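PDB 3R6D: NAD-dependent epimerase/dehydratase from Veillonella parvula DSM 2008, which probably binds a nicotinamide adenine dinucleotide cofactor through a Rossmann-type fold, as expected of an NAD-dependent epimerase/dehydratase, its precise substrate and reaction being unknown. Local coordinates for residues D30-L35 and H51-V56; A74-V79 and I100-G105; A81-S86 and Q133-A138; N148-R153 and T199-T204. All coordinates share one frame; numbering follows the deposited sequence. Where two conformers were deposited one is given.

Contact 1 (D30-L35 and H51-V56); sequences DMHITL and HERVTV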
# COMPACT_ATOMS: atom_id res chain seq x y z
N ASP A 30 8.15 -3.69 17.41
CA ASP A 30 7.23 -3.64 18.56
C ASP A 30 6.06 -2.69 18.28
O ASP A 30 5.47 -2.15 19.20
CB ASP A 30 7.97 -3.28 19.87
CG ASP A 30 7.21 -3.71 21.13
OD1 ASP A 30 6.65 -4.83 21.19
OD2 ASP A 30 7.22 -2.93 22.10
N MSE A 31 5.71 -2.49 17.00
CA MSE A 31 4.60 -1.61 16.66
C MSE A 31 3.27 -2.12 17.17
O MSE A 31 3.03 -3.34 17.26
CB MSE A 31 4.53 -1.37 15.15
CG MSE A 31 5.77 -0.62 14.62
SE MSE A 31 5.75 -0.22 12.75
CE MSE A 31 4.46 0.83 12.85
N HIS A 32 2.40 -1.18 17.47
CA HIS A 32 1.03 -1.46 17.85
C HIS A 32 0.15 -1.18 16.64
O HIS A 32 0.21 -0.09 16.05
CB HIS A 32 0.65 -0.58 19.02
CG HIS A 32 1.26 -1.01 20.31
ND1 HIS A 32 2.62 -1.12 20.55
CD2 HIS A 32 0.65 -1.44 21.44
CE1 HIS A 32 2.81 -1.54 21.80
NE2 HIS A 32 1.64 -1.74 22.36
N ILE A 33 -0.67 -2.16 16.28
CA ILE A 33 -1.33 -2.18 14.99
C ILE A 33 -2.85 -2.13 15.18
O ILE A 33 -3.43 -2.95 15.91
CB ILE A 33 -0.95 -3.45 14.20
CG1 ILE A 33 0.57 -3.56 14.05
CG2 ILE A 33 -1.63 -3.47 12.84
CD1 ILE A 33 1.10 -4.86 13.46
N THR A 34 -3.50 -1.23 14.45
CA THR A 34 -4.95 -1.19 14.38
C THR A 34 -5.38 -1.59 12.99
O THR A 34 -4.87 -1.03 12.00
CB THR A 34 -5.46 0.20 14.74
OG1 THR A 34 -5.07 0.49 16.08
CG2 THR A 34 -6.95 0.33 14.61
N LEU A 35 -6.27 -2.57 12.91
CA LEU A 35 -6.82 -3.06 11.65
C LEU A 35 -8.26 -2.58 11.51
O LEU A 35 -9.06 -2.82 12.42
CB LEU A 35 -6.79 -4.59 11.60
CG LEU A 35 -5.41 -5.21 11.85
CD1 LEU A 35 -5.52 -6.75 11.79
CD2 LEU A 35 -4.36 -4.73 10.86
N HIS A 51 -3.21 -11.64 18.53
CA HIS A 51 -1.97 -11.06 19.06
C HIS A 51 -2.28 -9.81 19.89
O HIS A 51 -3.11 -8.97 19.50
CB HIS A 51 -1.05 -10.67 17.89
CG HIS A 51 0.36 -10.37 18.31
ND1 HIS A 51 0.71 -9.27 19.07
CD2 HIS A 51 1.49 -11.08 18.13
CE1 HIS A 51 2.01 -9.31 19.31
NE2 HIS A 51 2.51 -10.39 18.73
N GLU A 52 -1.61 -9.67 21.03
CA GLU A 52 -1.87 -8.53 21.95
C GLU A 52 -1.63 -7.14 21.33
O GLU A 52 -2.19 -6.13 21.82
CB GLU A 52 -1.06 -8.67 23.24
CG GLU A 52 0.43 -8.64 23.03
CD GLU A 52 1.22 -8.75 24.32
OE1 GLU A 52 0.62 -8.89 25.42
OE2 GLU A 52 2.47 -8.68 24.23
N ARG A 53 -0.78 -7.06 20.31
CA ARG A 53 -0.50 -5.76 19.69
C ARG A 53 -1.43 -5.43 18.52
O ARG A 53 -1.23 -4.44 17.83
CB ARG A 53 0.97 -5.65 19.31
CG ARG A 53 1.84 -5.27 20.51
CD ARG A 53 3.30 -5.05 20.12
NE ARG A 53 4.01 -6.28 19.75
CZ ARG A 53 4.60 -6.57 18.59
NH1 ARG A 53 4.56 -5.74 17.52
NH2 ARG A 53 5.23 -7.74 18.48
N VAL A 54 -2.49 -6.22 18.32
CA VAL A 54 -3.46 -6.00 17.25
C VAL A 54 -4.82 -5.63 17.84
O VAL A 54 -5.32 -6.33 18.73
CB VAL A 54 -3.61 -7.27 16.38
CG1 VAL A 54 -4.70 -7.11 15.34
CG2 VAL A 54 -2.26 -7.59 15.71
N THR A 55 -5.39 -4.54 17.34
CA THR A 55 -6.71 -4.07 17.70
C THR A 55 -7.53 -4.04 16.42
O THR A 55 -7.05 -3.50 15.43
CB THR A 55 -6.63 -2.66 18.29
OG1 THR A 55 -5.78 -2.69 19.45
CG2 THR A 55 -8.00 -2.14 18.66
N VAL A 56 -8.74 -4.59 16.44
CA VAL A 56 -9.68 -4.55 15.30
C VAL A 56 -10.76 -3.51 15.55
O VAL A 56 -11.36 -3.51 16.65
CB VAL A 56 -10.39 -5.92 15.08
CG1 VAL A 56 -11.54 -5.81 14.03
CG2 VAL A 56 -9.37 -6.96 14.66
O HOH W 1 -3.15 -2.36 18.88
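In the parallel part of the sheet of this Rossmann-type fold, strand 33-37 pairs with strand 54-58, and the contact captures the start of that pairing together with the loops leading into it. Arg53 does most of the work. Arg53 O takes Ile33 N at 2.8 Å, after which Ile33 O receives Thr55 N and Thr55 O receives Leu35 N, the regular ladder of parallel strands. The arginine side chain meanwhile reaches back over the 30-32 loop. Arg53 CG lies over the middle of the His32 ring, 4.0 Å from the centroid, in a CH-pi contact. A bend at chi3 of Arg53 (-70°) then brings the guanidinium edge to the loop. There Arg53 NH1 donates at 2.9 Å to Met31 O, which lies close to the guanidinium plane, while NH2 is held by Leu26 O. Asp30 OD1 sits instead above a guanidinium face, 3.3 Å from Arg53 NE, a salt bridge of charge alone with no N-H directed at it. Beyond the loop, Leu35 CD1 meets Val54 CG1 at 3.7 Å, beside Leu40. Because directed bonds are spent on two carbonyls and the carboxylate is left to the face, the orientation of the arginine probably depends more on the backbone than on its acidic neighbour.

Contact 2 (A74-V79 and I100-G105); sequences AEVVFV and IRRVIG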
# COMPACT_ATOMS: atom_id res chain seq x y z
N ALA A 74 -3.00 7.22 15.25
CA ALA A 74 -2.05 6.64 14.29
C ALA A 74 -0.88 7.62 14.08
O ALA A 74 -1.10 8.82 13.92
CB ALA A 74 -2.72 6.37 12.96
N GLU A 75 0.34 7.08 14.03
CA GLU A 75 1.49 7.84 13.55
C GLU A 75 1.69 7.67 12.05
O GLU A 75 2.38 8.49 11.43
CB GLU A 75 2.73 7.45 14.35
CG GLU A 75 2.59 7.89 15.79
CD GLU A 75 3.58 7.29 16.74
OE1 GLU A 75 4.32 6.35 16.36
OE2 GLU A 75 3.59 7.75 17.89
N VAL A 76 1.15 6.61 11.46
CA VAL A 76 1.22 6.36 10.04
C VAL A 76 0.02 5.49 9.70
O VAL A 76 -0.41 4.66 10.54
CB VAL A 76 2.57 5.69 9.63
CG1 VAL A 76 2.87 4.38 10.42
CG2 VAL A 76 2.62 5.42 8.13
N VAL A 77 -0.55 5.72 8.52
CA VAL A 77 -1.65 4.91 8.01
C VAL A 77 -1.19 4.22 6.74
O VAL A 77 -0.61 4.88 5.86
CB VAL A 77 -2.90 5.80 7.77
CG1 VAL A 77 -4.02 5.00 7.12
CG2 VAL A 77 -3.38 6.38 9.11
N PHE A 78 -1.43 2.91 6.65
CA PHE A 78 -1.18 2.16 5.44
C PHE A 78 -2.51 1.92 4.73
O PHE A 78 -3.47 1.48 5.36
CB PHE A 78 -0.51 0.83 5.76
CG PHE A 78 -0.24 -0.01 4.53
CD1 PHE A 78 0.83 0.29 3.69
CD2 PHE A 78 -1.07 -1.09 4.20
CE1 PHE A 78 1.07 -0.47 2.54
CE2 PHE A 78 -0.81 -1.89 3.08
CZ PHE A 78 0.28 -1.58 2.24
N VAL A 79 -2.58 2.26 3.44
CA VAL A 79 -3.78 2.07 2.63
C VAL A 79 -3.53 0.95 1.65
O VAL A 79 -2.80 1.13 0.66
CB VAL A 79 -4.20 3.37 1.92
CG1 VAL A 79 -5.47 3.19 1.13
CG2 VAL A 79 -4.37 4.50 2.90
N ILE A 100 -3.69 13.57 11.09
CA ILE A 100 -2.77 12.47 10.74
C ILE A 100 -2.09 12.85 9.45
O ILE A 100 -2.79 13.15 8.47
CB ILE A 100 -3.55 11.14 10.53
CG1 ILE A 100 -4.49 10.82 11.72
CG2 ILE A 100 -2.54 9.98 10.25
CD1 ILE A 100 -3.79 10.79 13.11
N ARG A 101 -0.77 12.89 9.45
CA ARG A 101 -0.02 13.39 8.29
C ARG A 101 0.53 12.29 7.38
O ARG A 101 0.53 12.43 6.14
CB ARG A 101 1.14 14.28 8.75
CG ARG A 101 0.71 15.35 9.74
CD ARG A 101 -0.21 16.35 9.09
NE ARG A 101 0.49 17.05 8.02
CZ ARG A 101 -0.03 17.33 6.83
NH1 ARG A 101 -1.27 16.98 6.52
NH2 ARG A 101 0.71 17.95 5.93
N ARG A 102 1.01 11.19 7.98
CA ARG A 102 1.82 10.20 7.22
C ARG A 102 0.98 9.06 6.68
O ARG A 102 0.29 8.37 7.46
CB ARG A 102 2.93 9.66 8.11
CG ARG A 102 3.95 8.81 7.36
CD ARG A 102 4.96 9.69 6.63
NE ARG A 102 5.93 8.84 5.90
CZ ARG A 102 5.80 8.39 4.64
NH1 ARG A 102 4.78 8.78 3.87
NH2 ARG A 102 6.70 7.55 4.17
N VAL A 103 1.01 8.88 5.36
CA VAL A 103 0.21 7.81 4.73
C VAL A 103 1.05 7.11 3.67
O VAL A 103 1.72 7.77 2.87
CB VAL A 103 -1.18 8.36 4.24
CG1 VAL A 103 -1.03 9.45 3.20
CG2 VAL A 103 -2.07 7.23 3.78
N ILE A 104 1.03 5.78 3.67
CA ILE A 104 1.66 4.98 2.62
C ILE A 104 0.54 4.19 1.96
O ILE A 104 -0.21 3.50 2.65
CB ILE A 104 2.72 4.01 3.23
CG1 ILE A 104 3.85 4.80 3.87
CG2 ILE A 104 3.25 3.07 2.14
CD1 ILE A 104 4.72 3.99 4.81
N GLY A 105 0.41 4.29 0.64
CA GLY A 105 -0.68 3.65 -0.07
C GLY A 105 -0.20 2.86 -1.27
O GLY A 105 0.81 3.23 -1.90
O HOH W 2 1.28 11.33 10.87
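Val77 and Ile104 belong to neighbouring parallel strands of the Rossmann-type sheet, 76-79 and 102-108, joined through helix 85-96 in a beta-alpha-beta crossover. Ile104 N donates to Val77 O at 2.9 Å, flanked by Val77 N to Arg102 O and Val79 N to Ile104 O. The side chains then sort onto the two sides of this ladder. On one, Phe78 and Ile104 pass each other at a slant: a Phe78 chi1 of 180° sets CG opposite the backbone N, next to the carbonyl carbon, and Phe78 CD1 comes to lie 4.0 Å from Ile104 CG2. CD1 of Ile104 reaches CG2 of Val76, and Ile189 of helix 182-193 packs against the phenyl. Replacing Phe78 with alanine would probably leave a gap beside Ile189, and Ile104 CG2 without its aromatic neighbour. Arg102 starts alongside Val76, both pointing the same way, with Arg102 CG 3.7 Å from Val76 CG2. The turn at chi2 of Arg102 (80°) then carries its guanidinium away to Asn148 O, Thr150 OG1 and Glu198. On the other side, under helix 85-96, Val77 CG2 and Ile100 CG2 meet at 3.9 Å with their side chains nearly perpendicular. A Val103 chi1 of 61° turns its CG2 away from its own amide nitrogen and toward Val79 CG2, 3.7 Å off. Just before the ladder begins, a water links the two chains, donating to Glu75 O at 3.1 Å and accepting from Arg102 N at 2.9 Å.

Contact 3 (A81-S86 and Q133-A138); sequences AMESGS and QGERQA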
# COMPACT_ATOMS: atom_id res chain seq x y z
N ALA A 81 -5.48 -0.65 -0.48
CA ALA A 81 -6.10 -0.54 -1.79
C ALA A 81 -6.50 0.92 -2.06
O ALA A 81 -7.14 1.59 -1.24
CB ALA A 81 -7.31 -1.49 -1.86
N MSE A 82 -6.08 1.39 -3.23
CA MSE A 82 -6.37 2.76 -3.71
C MSE A 82 -7.17 2.61 -5.01
O MSE A 82 -6.66 2.84 -6.11
CB MSE A 82 -5.08 3.56 -3.96
CG MSE A 82 -4.32 3.84 -2.68
SE MSE A 82 -2.66 4.81 -3.02
CE MSE A 82 -3.38 6.29 -4.06
N GLU A 83 -8.43 2.18 -4.85
CA GLU A 83 -9.25 1.74 -5.98
C GLU A 83 -10.37 2.69 -6.37
O GLU A 83 -10.93 2.58 -7.47
CB GLU A 83 -9.87 0.39 -5.66
CG GLU A 83 -8.88 -0.76 -5.72
CD GLU A 83 -9.46 -2.03 -5.11
OE1 GLU A 83 -10.63 -2.02 -4.69
OE2 GLU A 83 -8.73 -3.02 -5.08
N SER A 84 -10.70 3.60 -5.46
CA SER A 84 -11.84 4.49 -5.59
C SER A 84 -11.49 5.93 -5.22
O SER A 84 -10.98 6.16 -4.12
CB SER A 84 -12.99 3.97 -4.67
OG SER A 84 -13.88 5.00 -4.29
N GLY A 85 -11.84 6.90 -6.07
CA GLY A 85 -11.64 8.31 -5.70
C GLY A 85 -12.43 8.72 -4.47
O GLY A 85 -11.94 9.46 -3.60
N SER A 86 -13.70 8.32 -4.42
CA SER A 86 -14.53 8.71 -3.28
C SER A 86 -14.06 8.06 -1.97
O SER A 86 -14.08 8.73 -0.95
CB SER A 86 -16.00 8.46 -3.56
OG SER A 86 -16.16 7.09 -3.81
N GLN A 133 -9.54 3.29 -14.05
CA GLN A 133 -10.00 4.65 -13.82
C GLN A 133 -10.17 4.97 -12.34
O GLN A 133 -9.85 6.07 -11.92
CB GLN A 133 -11.25 4.93 -14.64
CG GLN A 133 -10.86 4.79 -16.10
CD GLN A 133 -11.90 5.27 -17.10
OE1 GLN A 133 -13.10 5.26 -16.83
NE2 GLN A 133 -11.43 5.67 -18.27
N GLY A 134 -10.67 4.00 -11.57
CA GLY A 134 -10.79 4.17 -10.12
C GLY A 134 -9.40 4.33 -9.49
O GLY A 134 -9.20 5.18 -8.61
N GLU A 135 -8.43 3.52 -9.95
CA GLU A 135 -7.05 3.69 -9.46
C GLU A 135 -6.49 5.07 -9.78
O GLU A 135 -5.86 5.73 -8.94
CB GLU A 135 -6.12 2.60 -10.02
CG GLU A 135 -6.36 1.22 -9.39
CD GLU A 135 -5.50 0.91 -8.18
OE1 GLU A 135 -4.37 1.44 -8.05
OE2 GLU A 135 -5.97 0.09 -7.37
N ARG A 136 -6.75 5.55 -11.01
CA ARG A 136 -6.31 6.88 -11.36
C ARG A 136 -6.93 7.98 -10.45
O ARG A 136 -6.23 8.88 -9.99
CB ARG A 136 -6.61 7.16 -12.85
CG ARG A 136 -6.04 8.43 -13.33
CD ARG A 136 -6.30 8.61 -14.81
NE ARG A 136 -5.46 7.71 -15.61
CZ ARG A 136 -5.91 6.71 -16.37
NH1 ARG A 136 -7.22 6.47 -16.46
NH2 ARG A 136 -5.04 5.98 -17.07
N GLN A 137 -8.25 7.88 -10.23
CA GLN A 137 -8.93 8.88 -9.41
C GLN A 137 -8.43 8.86 -7.96
O GLN A 137 -8.22 9.92 -7.39
CB GLN A 137 -10.45 8.71 -9.49
CG GLN A 137 -11.00 9.17 -10.87
CD GLN A 137 -12.52 9.16 -10.99
OE1 GLN A 137 -13.17 8.25 -10.49
NE2 GLN A 137 -13.10 10.18 -11.68
N ALA A 138 -8.25 7.66 -7.38
CA ALA A 138 -7.71 7.54 -6.01
C ALA A 138 -6.31 8.14 -5.87
O ALA A 138 -6.03 8.89 -4.93
CB ALA A 138 -7.69 6.09 -5.59
O HOH W 3 -4.47 4.46 -6.98
O HOH W 4 -4.60 -0.32 -5.09
O HOH W 5 -13.28 6.29 -8.51
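Met82 O is the polar atom round which the loop and helix start of 81-86 meet helix 129-144: a water lies 2.9 Å from Met82 O and 2.7 Å from Glu135 O, and Glu135 CA presents its hydrogen to Met82 O in a nearly straight CA-H...O contact. No direct hydrogen bond joins the two segments, and the polar links are carried by water. A second water accepts from Met82 N and donates to Glu135 OE2 at 2.7 Å; a third connects Gly85 N with Gln137 OE1. Bent at chi2 (-92°), Glu135 lays its carboxylate against the loop carbonyl, OE2 only 3.1 Å from Met82 O, acceptor beside acceptor; the waters and Ser107 OG, bonded to OE1, presumably offset this. A leucine in place of Glu135 would probably leave the water at Met82 N and the Ser107 hydroxyl without their carboxylate mate. The apolar part is small: Ala138 CB fits against Met82 CB at 4.0 Å, with Met88 also covering the alanine. Backbone approaches backbone at Gly134, whose CA lies 3.1 Å from Glu83 O; a CB on this residue would collide with that carbonyl. Gly85 CA likewise rests close to Gln137. Ser84, whose OG caps Asp87 N, opens helix 85-96, so the contact sets the strand-to-helix loop of a Rossmann-type beta-alpha-beta unit against a neighbouring helix.

Contact 4 (N148-R153 and T199-T204); sequences NYTILR and TPFHRT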
# COMPACT_ATOMS: atom_id res chain seq x y z
N ASN A 148 1.48 13.85 3.96
CA ASN A 148 2.80 13.37 3.66
C ASN A 148 2.69 11.93 3.16
O ASN A 148 2.83 10.96 3.92
CB ASN A 148 3.73 13.46 4.87
CG ASN A 148 5.11 12.96 4.53
OD1 ASN A 148 5.42 12.76 3.35
ND2 ASN A 148 5.91 12.66 5.54
N TYR A 149 2.38 11.79 1.86
CA TYR A 149 2.09 10.51 1.25
C TYR A 149 3.32 9.87 0.64
O TYR A 149 4.22 10.56 0.13
CB TYR A 149 0.97 10.63 0.20
CG TYR A 149 1.36 11.42 -1.03
CD1 TYR A 149 2.04 10.79 -2.07
CD2 TYR A 149 1.02 12.77 -1.18
CE1 TYR A 149 2.43 11.47 -3.22
CE2 TYR A 149 1.39 13.48 -2.33
CZ TYR A 149 2.09 12.80 -3.34
OH TYR A 149 2.47 13.44 -4.52
N THR A 150 3.30 8.54 0.62
CA THR A 150 4.13 7.79 -0.32
C THR A 150 3.20 6.84 -1.07
O THR A 150 2.52 6.01 -0.43
CB THR A 150 5.20 6.92 0.39
OG1 THR A 150 5.87 7.67 1.42
CG2 THR A 150 6.19 6.38 -0.63
N ILE A 151 3.14 6.98 -2.39
CA ILE A 151 2.40 6.03 -3.21
C ILE A 151 3.39 5.00 -3.68
O ILE A 151 4.48 5.34 -4.15
CB ILE A 151 1.71 6.75 -4.38
CG1 ILE A 151 0.59 7.69 -3.84
CG2 ILE A 151 1.19 5.73 -5.40
CD1 ILE A 151 0.10 8.67 -4.87
N LEU A 152 3.03 3.71 -3.56
CA LEU A 152 3.85 2.61 -4.10
C LEU A 152 3.17 2.10 -5.34
O LEU A 152 2.06 1.55 -5.28
CB LEU A 152 4.02 1.50 -3.03
CG LEU A 152 4.68 2.00 -1.73
CD1 LEU A 152 4.71 0.83 -0.76
CD2 LEU A 152 6.05 2.55 -1.99
N ARG A 153 3.79 2.33 -6.50
CA ARG A 153 3.26 1.86 -7.78
C ARG A 153 3.73 0.44 -8.03
O ARG A 153 4.89 0.22 -8.34
CB ARG A 153 3.70 2.77 -8.93
CG ARG A 153 3.10 4.17 -8.87
CD ARG A 153 3.69 5.09 -9.91
NE ARG A 153 5.02 5.56 -9.54
CZ ARG A 153 6.14 5.36 -10.23
NH1 ARG A 153 6.16 4.52 -11.28
NH2 ARG A 153 7.27 5.96 -9.84
N THR A 199 13.01 11.61 3.37
CA THR A 199 12.78 12.58 2.30
C THR A 199 12.52 11.95 0.92
O THR A 199 11.69 12.48 0.18
CB THR A 199 13.87 13.67 2.24
OG1 THR A 199 15.12 13.07 1.94
CG2 THR A 199 13.95 14.43 3.57
N PRO A 200 13.18 10.81 0.56
CA PRO A 200 12.83 10.23 -0.74
C PRO A 200 11.39 9.71 -0.82
O PRO A 200 10.92 9.38 -1.92
CB PRO A 200 13.79 9.04 -0.89
CG PRO A 200 14.93 9.36 0.02
CD PRO A 200 14.31 10.10 1.19
N PHE A 201 10.71 9.62 0.33
CA PHE A 201 9.38 9.12 0.41
C PHE A 201 8.36 10.19 0.77
O PHE A 201 7.20 9.91 0.97
CB PHE A 201 9.36 7.98 1.44
CG PHE A 201 10.38 6.93 1.14
CD1 PHE A 201 10.35 6.25 -0.08
CD2 PHE A 201 11.43 6.69 2.02
CE1 PHE A 201 11.33 5.35 -0.40
CE2 PHE A 201 12.42 5.78 1.71
CZ PHE A 201 12.37 5.10 0.50
N HIS A 202 8.81 11.44 0.89
CA HIS A 202 7.95 12.53 1.32
C HIS A 202 7.20 13.08 0.11
O HIS A 202 7.78 13.78 -0.72
CB HIS A 202 8.82 13.64 1.93
CG HIS A 202 8.03 14.71 2.62
ND1 HIS A 202 7.41 15.76 1.97
CD2 HIS A 202 7.72 14.86 3.93
CE1 HIS A 202 6.76 16.50 2.85
NE2 HIS A 202 6.95 16.00 4.05
N ARG A 203 5.90 12.78 0.02
CA ARG A 203 5.06 13.22 -1.11
C ARG A 203 5.68 12.78 -2.42
O ARG A 203 5.82 13.57 -3.35
CB ARG A 203 4.79 14.72 -1.05
CG ARG A 203 4.04 15.10 0.21
CD ARG A 203 3.74 16.60 0.32
NE ARG A 203 3.01 17.17 -0.82
CZ ARG A 203 1.69 17.09 -1.02
NH1 ARG A 203 0.91 16.40 -0.21
NH2 ARG A 203 1.14 17.70 -2.08
N THR A 204 5.95 11.49 -2.52
CA THR A 204 6.45 10.92 -3.75
C THR A 204 5.69 9.64 -4.11
O THR A 204 5.01 9.05 -3.28
CB THR A 204 7.95 10.64 -3.66
OG1 THR A 204 8.14 9.66 -2.66
CG2 THR A 204 8.75 11.88 -3.34
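Tyr149 and Arg203 meet where strand 148-158 of the Rossmann-type sheet takes up strand 204-209 as a parallel neighbour. The close-packed part is built on the tyrosine ring. Arg203 CA lies over the centre of the Tyr149 ring, 3.7 Å from the centroid, a CH-pi contact. The ring stands there because a chi1 of 68° places CG between the backbone N and the carbonyl carbon. The arginine chain continues past the ring, with CE2 of Tyr149 over a face of the guanidinium and 3.6 Å from Arg203 NH1; the two planes are 71° apart, and NH1 is bonded to Leu147 O and Ser145 O. Helix 129-144 packs against the tyrosine through Leu142. Ile151 N to Thr204 O, at 2.9 Å, is the firm strand bond, and Thr204 N donates to Tyr149 O at 3.3 Å, whereas Arg203 N makes only weak bonds to Tyr149 O and Asn148 OD1. The solvent side has fewer partners: exposed His202 is met by the Asn148 amide, whose OD1 stands 3.1 Å above the imidazole plane, displaced toward its rim, with the two planes inclined by 36°. Between these parts Thr150 is buried, its OG1 also receiving Arg102 NH2. Thr150 OG1 donates to Phe201 O at 2.6 Å, in the carbonyl plane on a lone pair.

How the contacts relate
From the N terminus, contact 1 closes first, joining strands 33-37 and 54-58 across a short span containing two helices. Contact 2 opens at 74-79 and closes at 100-105 round helix 85-96; within that loop contact 3 opens at 81-86, to close only at 133-138, so the two cross. Contact 4 follows in series, closing the 154-198 span that holds helix 182-193; its 148-153 strand lies next to strand 102-108, with the centres of contacts 2 and 4 about 11 Å apart. Met82 connects contacts 2, 3 and 4, its SE packing on Gly105 and its CE on Ile151. Contacts 1, 2 and 4 thus unite strands of one sheet, while contact 3 sets the start of helix 85-96 against helix 129-144.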